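Local coordinates for appr-1-p processing domain protein (Thermus aquaticus Y51MC23, PDB 5M31) that is of unknown function but has a macro-domain fold, a mixed beta sheet combined with helices, at residues G35-K39 / G40-Q44. Residues are numbered along the deposited sequence; the frame is centred on the assembly and turned at random.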
loop_
_atom_site.group_PDB
_atom_site.type_symbol
_atom_site.label_atom_id
_atom_site.label_comp_id
_atom_site.label_asym_id
_atom_site.label_seq_id
_atom_site.Cartn_x
_atom_site.Cartn_y
_atom_site.Cartn_z
ATOM N N GLY A 35 14.860 -2.192 -1.614
ATOM C CA GLY A 35 15.202 -1.469 -0.398
ATOM C C GLY A 35 15.439 -0.006 -0.613
ATOM O O GLY A 35 16.133 0.627 0.172
ATOM N N VAL A 36 14.801 0.552 -1.649
ATOM C CA VAL A 36 14.946 1.962 -1.984
ATOM C C VAL A 36 13.587 2.687 -1.970
ATOM O O VAL A 36 12.600 2.205 -2.551
ATOM C CB VAL A 36 15.597 2.056 -3.379
ATOM C CG1 VAL A 36 15.516 3.463 -3.935
ATOM C CG2 VAL A 36 17.025 1.568 -3.287
ATOM N N MET A 37 13.512 3.813 -1.261
ATOM C CA MET A 37 12.324 4.659 -1.337
ATOM C C MET A 37 12.787 6.008 -1.827
ATOM O O MET A 37 13.050 6.900 -1.040
ATOM C CB MET A 37 11.628 4.771 0.046
ATOM C CG MET A 37 11.028 3.469 0.527
ATOM S SD MET A 37 9.832 3.906 1.838
ATOM C CE MET A 37 9.647 2.287 2.569
ATOM N N GLY A 38 12.900 6.137 -3.138
ATOM C CA GLY A 38 13.584 7.316 -3.721
ATOM C C GLY A 38 12.667 8.290 -4.441
ATOM O O GLY A 38 13.104 9.417 -4.814
ATOM N N LYS A 39 11.503 7.834 -4.871
ATOM C CA LYS A 39 10.634 8.696 -5.683
ATOM C C LYS A 39 9.189 8.400 -5.454
ATOM O O LYS A 39 8.844 7.393 -4.836
ATOM C CB LYS A 39 10.951 8.512 -7.191
ATOM C CG LYS A 39 10.184 7.350 -7.834
ATOM C CD LYS A 39 10.354 7.313 -9.347
ATOM C CE LYS A 39 11.624 6.587 -9.733
ATOM N NZ LYS A 39 11.656 6.301 -11.199
ATOM N N GLY A 40 8.329 9.303 -5.924
ATOM C CA GLY A 40 6.890 9.082 -5.844
ATOM C C GLY A 40 6.366 8.916 -4.433
ATOM O O GLY A 40 6.792 9.605 -3.476
ATOM N N VAL A 41 5.365 8.039 -4.309
ATOM C CA VAL A 41 4.719 7.825 -3.054
ATOM C C VAL A 41 5.741 7.392 -1.998
ATOM O O VAL A 41 5.725 7.872 -0.857
ATOM C CB VAL A 41 3.626 6.730 -3.240
ATOM C CG1 VAL A 41 3.084 6.252 -1.892
ATOM C CG2 VAL A 41 2.481 7.311 -4.081
ATOM N N ALA A 42 6.631 6.496 -2.382
ATOM C CA ALA A 42 7.540 5.878 -1.401
ATOM C C ALA A 42 8.449 6.969 -0.792
ATOM O O ALA A 42 8.778 6.926 0.373
ATOM C CB ALA A 42 8.355 4.783 -2.037
ATOM N N LEU A 43 8.873 7.925 -1.616
ATOM C CA LEU A 43 9.671 9.048 -1.114
ATOM C C LEU A 43 8.929 9.830 -0.036
ATOM O O LEU A 43 9.490 10.166 1.011
ATOM C CB LEU A 43 10.040 9.990 -2.266
ATOM C CG LEU A 43 10.854 11.201 -1.846
ATOM C CD1 LEU A 43 12.055 10.807 -1.007
ATOM C CD2 LEU A 43 11.307 11.977 -3.072
ATOM N N GLN A 44 7.641 10.050 -0.245
ATOM C CA GLN A 44 6.839 10.794 0.734
ATOM C C GLN A 44 6.764 9.991 2.033
ATOM O O GLN A 44 6.889 10.539 3.140
ATOM C CB GLN A 44 5.421 11.075 0.202
ATOM C CG GLN A 44 5.349 11.709 -1.193
ATOM C CD GLN A 44 6.298 12.871 -1.409
ATOM O OE1 GLN A 44 7.208 12.822 -2.274
ATOM N NE2 GLN A 44 6.068 13.946 -0.679
#
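Leu43 reaches back to Lys39 where an irregular loop, residues 35-39, turns into the opening of helix 40-48. Leu43 N donates to Lys39 O at 3.3 Å, and although the N-H points well at the oxygen (160°), the donor stands above the carbonyl plane. Gly40 makes the bend at positive phi, and its O accepts a weak bond of 3.4 Å from Gln44 N. Among the side chains, Met37 runs alongside Ala42: Met37 CB meets Ala42 CB at 3.9 Å, while Met37 SD lies 3.5 Å from Ala42 O. With CG anti to the carbonyl carbon (chi1 -67°) and the chain extended beyond it, the buried thioether continues past Ala42 to Asn52, Tyr53 and Tyr56 of helix 50-61. Leu43 leans over the loop backbone, bringing Leu43 CD2 within 3.6 Å of Gly38 O and Leu43 CD1 within 4.0 Å of Met37 O. Met37 O takes a hydrogen bond from Lys46 NZ, about one turn beyond Leu43 on the same helix. A glycerol sits close to Gly38. The arrangement is the glycine-rich connection of a macro domain, leading from central strand 26-31 into the helix that follows it.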